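Endoglucanase E-5 (PDB 2CKS) cleaves internal beta-1,4-glucosidic linkages in cellulose, lichenin and cereal beta-D-glucans through its family 5 catalytic domain. Local coordinates at residues 36-49 against 78-92. Sequence-based numbering, arbitrary orientation.
Sequences IQWFDHCLTDSSLD and FTDRMHQLIDMATAR. With ZN (zinc ion), chain D.
Ile36 lies as a knob in a hole made by Phe78, Arg81, Met82 and Leu85, packing the turn after barrel strand 29-32 against helix 75-90 on the outside of this TIM barrel. Its CG1 sits between the backbone N and the carbonyl carbon (chi1 69°), carrying CD1 to the edge of the Phe78 ring, 3.7 Å from CD1 of Phe78, and close to the sulfur of Met82. A branched, wholly apolar residue suits this buried position. Beside it, CB of Gln37 meets CZ at the same ring's edge, while its amide leads away to the carbonyl of Glu68. Asp40 gives one oxygen to two donors: NE of Arg81 reaches OD2 at 2.7 Å on the syn lone pair, and NH2 meets OD2 from above the carboxylate, whose plane stands 87° from the guanidinium. NH2 also bonds the Leu43 carbonyl O (3.0 Å), in its plane on a lone pair, and CD2 of Leu85 covers one face of the guanidinium. Replacing Arg81 by an alanine would remove the guanidinium and is likely to leave the Asp40 carboxylate and the Leu43 carbonyl without these donors, and to open a gap beside Ile36. The CD1 methyl of Leu43 lies against CD1 of Leu85, the two apolar side chains roughly perpendicular in this buried place. Thr44 and Ser47 form a capping box that starts helix 45-54. Asp45 OD1 binds a zinc ion and, through its anti lone pair, NH2 of Arg92 (2.8 Å). Leu48 extends CD1 to the CE methyl of Met88 (3.9 Å), which also lies over one face of the Arg92 guanidinium, offset toward its rim. Asp49 OD1 binds the same zinc; Arg92 probably offsets both aspartates' charge, its NE, 2.7 Å from Asp49 OD2, approaching nearly in line with that oxygen's C-O bond.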
loop_
_atom_site.group_PDB
_atom_site.type_symbol
_atom_site.label_atom_id
_atom_site.label_comp_id
_atom_site.label_asym_id
_atom_site.label_seq_id
_atom_site.Cartn_x
_atom_site.Cartn_y
_atom_site.Cartn_z
ATOM N N ILE A 36 9.485 8.513 -0.837
ATOM C CA ILE A 36 9.798 9.690 -0.023
ATOM C C ILE A 36 11.198 10.275 -0.304
ATOM O O ILE A 36 11.477 11.419 0.049
ATOM C CB ILE A 36 9.561 9.429 1.495
ATOM C CG1 ILE A 36 10.567 8.439 2.073
ATOM C CG2 ILE A 36 8.116 8.967 1.733
ATOM C CD1 ILE A 36 10.562 8.391 3.604
ATOM N N GLN A 37 12.065 9.516 -0.971
ATOM C CA GLN A 37 13.373 10.037 -1.386
ATOM C C GLN A 37 13.287 11.033 -2.547
ATOM O O GLN A 37 14.242 11.771 -2.809
ATOM C CB GLN A 37 14.315 8.880 -1.755
ATOM C CG GLN A 37 14.187 8.335 -3.172
ATOM C CD GLN A 37 13.147 7.233 -3.326
ATOM O OE1 GLN A 37 12.204 7.131 -2.535
ATOM N NE2 GLN A 37 13.316 6.405 -4.357
ATOM N N TRP A 38 12.160 11.025 -3.254
ATOM C CA TRP A 38 11.941 11.920 -4.387
ATOM C C TRP A 38 10.838 12.948 -4.145
ATOM O O TRP A 38 10.908 14.063 -4.664
ATOM C CB TRP A 38 11.568 11.121 -5.628
ATOM C CG TRP A 38 12.608 10.190 -6.132
ATOM C CD1 TRP A 38 13.945 10.427 -6.249
ATOM C CD2 TRP A 38 12.389 8.875 -6.630
ATOM N NE1 TRP A 38 14.576 9.327 -6.778
ATOM C CE2 TRP A 38 13.635 8.362 -7.032
ATOM C CE3 TRP A 38 11.253 8.070 -6.787
ATOM C CZ2 TRP A 38 13.782 7.085 -7.565
ATOM C CZ3 TRP A 38 11.402 6.797 -7.312
ATOM C CH2 TRP A 38 12.657 6.321 -7.695
ATOM N N PHE A 39 9.810 12.581 -3.376
ATOM C CA PHE A 39 8.602 13.403 -3.262
ATOM C C PHE A 39 8.230 13.672 -1.817
ATOM O O PHE A 39 7.059 13.763 -1.466
ATOM C CB PHE A 39 7.440 12.771 -4.036
ATOM C CG PHE A 39 7.707 12.670 -5.500
ATOM C CD1 PHE A 39 7.533 13.767 -6.329
ATOM C CD2 PHE A 39 8.194 11.489 -6.044
ATOM C CE1 PHE A 39 7.831 13.673 -7.683
ATOM C CE2 PHE A 39 8.485 11.401 -7.391
ATOM C CZ PHE A 39 8.300 12.495 -8.202
ATOM N N ASP A 40 9.249 13.807 -0.985
ATOM C CA ASP A 40 9.060 14.157 0.404
ATOM C C ASP A 40 8.410 15.522 0.531
ATOM O O ASP A 40 7.625 15.749 1.448
ATOM C CB ASP A 40 10.407 14.198 1.102
ATOM C CG ASP A 40 10.281 14.125 2.578
ATOM O OD1 ASP A 40 11.009 14.880 3.264
ATOM O OD2 ASP A 40 9.479 13.347 3.133
ATOM N N HIS A 41 8.747 16.429 -0.390
ATOM C CA HIS A 41 8.199 17.793 -0.387
ATOM C C HIS A 41 6.682 17.867 -0.673
ATOM O O HIS A 41 6.061 18.919 -0.460
ATOM C CB HIS A 41 9.019 18.718 -1.329
ATOM C CG HIS A 41 9.007 18.303 -2.770
ATOM N ND1 HIS A 41 9.551 17.114 -3.211
ATOM C CD2 HIS A 41 8.523 18.926 -3.870
ATOM C CE1 HIS A 41 9.376 17.011 -4.519
ATOM N NE2 HIS A 41 8.759 18.099 -4.943
ATOM N N CYS A 42 6.096 16.765 -1.146
ATOM C CA CYS A 42 4.650 16.666 -1.353
ATOM C C CYS A 42 3.889 16.240 -0.107
ATOM O O CYS A 42 2.666 16.152 -0.137
ATOM C CB CYS A 42 4.338 15.665 -2.464
ATOM S SG CYS A 42 4.663 16.314 -4.106
ATOM N N LEU A 43 4.608 15.949 0.973
ATOM C CA LEU A 43 3.993 15.453 2.202
ATOM C C LEU A 43 4.182 16.490 3.297
ATOM O O LEU A 43 5.196 16.540 3.963
ATOM C CB LEU A 43 4.605 14.110 2.603
ATOM C CG LEU A 43 4.687 13.069 1.484
ATOM C CD1 LEU A 43 5.405 11.828 1.975
ATOM C CD2 LEU A 43 3.313 12.732 0.973
ATOM N N THR A 44 3.189 17.351 3.428
ATOM C CA THR A 44 3.236 18.464 4.357
ATOM C C THR A 44 1.996 18.467 5.225
ATOM O O THR A 44 1.044 17.723 4.993
ATOM C CB THR A 44 3.319 19.817 3.593
ATOM O OG1 THR A 44 2.139 20.018 2.799
ATOM C CG2 THR A 44 4.460 19.838 2.582
ATOM N N ASP A 45 1.995 19.322 6.238
ATOM C CA ASP A 45 0.794 19.505 7.047
ATOM C C ASP A 45 -0.387 19.797 6.128
ATOM O O ASP A 45 -1.440 19.175 6.244
ATOM C CB ASP A 45 0.979 20.650 8.047
ATOM C CG ASP A 45 -0.343 21.176 8.582
ATOM O OD1 ASP A 45 -1.095 20.405 9.213
ATOM O OD2 ASP A 45 -0.733 22.352 8.416
ATOM N N SER A 46 -0.209 20.730 5.198
ATOM C CA SER A 46 -1.289 21.104 4.296
ATOM C C SER A 46 -1.786 19.958 3.396
ATOM O O SER A 46 -2.993 19.735 3.278
ATOM C CB SER A 46 -0.865 22.292 3.441
ATOM O OG SER A 46 -1.965 22.790 2.722
ATOM N N SER A 47 -0.870 19.239 2.756
ATOM C CA SER A 47 -1.277 18.188 1.818
ATOM C C SER A 47 -1.894 16.994 2.524
ATOM O O SER A 47 -2.808 16.358 1.995
ATOM C CB SER A 47 -0.112 17.729 0.935
ATOM O OG SER A 47 0.799 16.919 1.648
ATOM N N LEU A 48 -1.400 16.684 3.719
ATOM C CA LEU A 48 -1.931 15.560 4.494
ATOM C C LEU A 48 -3.272 15.918 5.138
ATOM O O LEU A 48 -4.172 15.083 5.201
ATOM C CB LEU A 48 -0.913 15.074 5.534
ATOM C CG LEU A 48 0.359 14.477 4.917
ATOM C CD1 LEU A 48 1.319 14.044 5.995
ATOM C CD2 LEU A 48 0.056 13.315 3.985
ATOM N N ASP A 49 -3.441 17.168 5.571
ATOM C CA ASP A 49 -4.745 17.612 6.043
ATOM C C ASP A 49 -5.768 17.477 4.924
ATOM O O ASP A 49 -6.875 17.032 5.149
ATOM C CB ASP A 49 -4.716 19.071 6.502
ATOM C CG ASP A 49 -4.031 19.265 7.838
ATOM O OD1 ASP A 49 -3.985 20.437 8.292
ATOM O OD2 ASP A 49 -3.521 18.340 8.495
ATOM N N PHE A 78 16.001 8.373 7.036
ATOM C CA PHE A 78 14.766 7.818 6.477
ATOM C C PHE A 78 13.879 7.234 7.565
ATOM O O PHE A 78 12.667 7.419 7.531
ATOM C CB PHE A 78 15.032 6.784 5.382
ATOM C CG PHE A 78 15.282 7.386 4.033
ATOM C CD1 PHE A 78 14.225 7.709 3.186
ATOM C CD2 PHE A 78 16.574 7.644 3.608
ATOM C CE1 PHE A 78 14.466 8.278 1.940
ATOM C CE2 PHE A 78 16.817 8.198 2.366
ATOM C CZ PHE A 78 15.764 8.514 1.533
ATOM N N THR A 79 14.473 6.558 8.542
ATOM C CA THR A 79 13.691 5.994 9.635
ATOM C C THR A 79 13.022 7.105 10.452
ATOM O O THR A 79 11.846 7.006 10.797
ATOM C CB THR A 79 14.586 5.130 10.533
ATOM O OG1 THR A 79 15.194 4.093 9.755
ATOM C CG2 THR A 79 13.764 4.391 11.597
ATOM N N ASP A 80 13.763 8.172 10.742
ATOM C CA ASP A 80 13.215 9.272 11.523
ATOM C C ASP A 80 12.072 9.952 10.778
ATOM O O ASP A 80 11.076 10.330 11.381
ATOM C CB ASP A 80 14.297 10.290 11.892
ATOM C CG ASP A 80 15.183 9.816 13.026
ATOM O OD1 ASP A 80 14.758 8.930 13.805
ATOM O OD2 ASP A 80 16.326 10.285 13.214
ATOM N N ARG A 81 12.194 10.086 9.463
ATOM C CA ARG A 81 11.106 10.670 8.689
ATOM C C ARG A 81 9.867 9.761 8.681
ATOM O O ARG A 81 8.731 10.245 8.722
ATOM C CB ARG A 81 11.570 10.991 7.278
ATOM C CG ARG A 81 10.502 11.547 6.362
ATOM C CD ARG A 81 9.797 12.791 6.894
ATOM N NE ARG A 81 9.086 13.450 5.807
ATOM C CZ ARG A 81 8.105 14.326 5.952
ATOM N NH1 ARG A 81 7.659 14.679 7.150
ATOM N NH2 ARG A 81 7.550 14.850 4.869
ATOM N N MET A 82 10.087 8.455 8.627
ATOM C CA MET A 82 8.982 7.512 8.670
ATOM C C MET A 82 8.248 7.598 10.009
ATOM O O MET A 82 7.026 7.619 10.035
ATOM C CB MET A 82 9.461 6.092 8.379
ATOM C CG MET A 82 9.869 5.870 6.921
ATOM S SD MET A 82 8.535 6.009 5.713
ATOM C CE MET A 82 7.765 4.410 5.886
ATOM N N HIS A 83 8.980 7.688 11.117
ATOM C CA HIS A 83 8.355 7.893 12.420
ATOM C C HIS A 83 7.496 9.153 12.396
ATOM O O HIS A 83 6.375 9.159 12.886
ATOM C CB HIS A 83 9.408 8.080 13.507
ATOM C CG HIS A 83 10.129 6.832 13.912
ATOM N ND1 HIS A 83 9.490 5.640 14.193
ATOM C CD2 HIS A 83 11.445 6.616 14.141
ATOM C CE1 HIS A 83 10.387 4.742 14.563
ATOM N NE2 HIS A 83 11.581 5.311 14.539
ATOM N N GLN A 84 8.048 10.237 11.854
ATOM C CA GLN A 84 7.332 11.495 11.786
ATOM C C GLN A 84 6.060 11.361 10.961
ATOM O O GLN A 84 5.015 11.845 11.365
ATOM C CB GLN A 84 8.232 12.572 11.199
ATOM C CG GLN A 84 7.648 13.954 11.220
ATOM C CD GLN A 84 8.666 14.960 10.754
ATOM O OE1 GLN A 84 9.184 14.849 9.642
ATOM N NE2 GLN A 84 9.005 15.911 11.618
ATOM N N LEU A 85 6.141 10.673 9.823
ATOM C CA LEU A 85 4.980 10.530 8.956
ATOM C C LEU A 85 3.924 9.611 9.575
ATOM O O LEU A 85 2.740 9.833 9.409
ATOM C CB LEU A 85 5.392 10.029 7.575
ATOM C CG LEU A 85 6.139 11.048 6.698
ATOM C CD1 LEU A 85 6.813 10.320 5.535
ATOM C CD2 LEU A 85 5.207 12.126 6.197
ATOM N N ILE A 86 4.349 8.582 10.296
ATOM C CA ILE A 86 3.402 7.705 10.984
ATOM C C ILE A 86 2.621 8.498 12.023
ATOM O O ILE A 86 1.410 8.355 12.132
ATOM C CB ILE A 86 4.129 6.509 11.639
ATOM C CG1 ILE A 86 4.621 5.540 10.560
ATOM C CG2 ILE A 86 3.201 5.747 12.607
ATOM C CD1 ILE A 86 5.699 4.609 11.046
ATOM N N ASP A 87 3.322 9.322 12.795
ATOM C CA ASP A 87 2.675 10.173 13.790
ATOM C C ASP A 87 1.751 11.202 13.140
ATOM O O ASP A 87 0.659 11.441 13.628
ATOM C CB ASP A 87 3.712 10.890 14.659
ATOM C CG ASP A 87 4.450 9.946 15.584
ATOM O OD1 ASP A 87 3.973 8.805 15.780
ATOM O OD2 ASP A 87 5.524 10.260 16.157
ATOM N N MET A 88 2.178 11.789 12.026
ATOM C CA MET A 88 1.367 12.787 11.338
ATOM C C MET A 88 0.077 12.165 10.821
ATOM O O MET A 88 -0.998 12.735 10.964
ATOM C CB MET A 88 2.139 13.412 10.175
ATOM C CG MET A 88 3.186 14.386 10.606
ATOM S SD MET A 88 4.057 15.112 9.219
ATOM C CE MET A 88 2.875 16.376 8.690
ATOM N N ALA A 89 0.180 10.983 10.234
ATOM C CA ALA A 89 -1.002 10.303 9.718
ATOM C C ALA A 89 -1.964 9.985 10.850
ATOM O O ALA A 89 -3.167 10.172 10.725
ATOM C CB ALA A 89 -0.616 9.061 9.004
ATOM N N THR A 90 -1.420 9.514 11.963
ATOM C CA THR A 90 -2.215 9.164 13.134
ATOM C C THR A 90 -2.936 10.384 13.702
ATOM O O THR A 90 -4.100 10.293 14.090
ATOM C CB THR A 90 -1.308 8.521 14.194
ATOM O OG1 THR A 90 -0.700 7.339 13.643
ATOM C CG2 THR A 90 -2.114 8.014 15.383
ATOM N N ALA A 91 -2.252 11.526 13.701
ATOM C CA ALA A 91 -2.820 12.789 14.179
ATOM C C ALA A 91 -3.812 13.417 13.189
ATOM O O ALA A 91 -4.292 14.545 13.412
ATOM C CB ALA A 91 -1.699 13.776 14.495
ATOM N N ARG A 92 -4.071 12.729 12.078
ATOM C CA ARG A 92 -5.109 13.110 11.127
ATOM C C ARG A 92 -6.158 12.008 10.955
ATOM O O ARG A 92 -7.022 12.085 10.076
ATOM C CB ARG A 92 -4.462 13.502 9.792
ATOM C CG ARG A 92 -3.641 14.773 9.907
ATOM C CD ARG A 92 -2.551 14.937 8.885
ATOM N NE ARG A 92 -1.913 16.243 9.021
ATOM C CZ ARG A 92 -1.009 16.565 9.941
ATOM N NH1 ARG A 92 -0.545 15.679 10.818
ATOM N NH2 ARG A 92 -0.539 17.796 9.965
HETATM ZN ZN ZN D . -2.818 20.799 9.843
#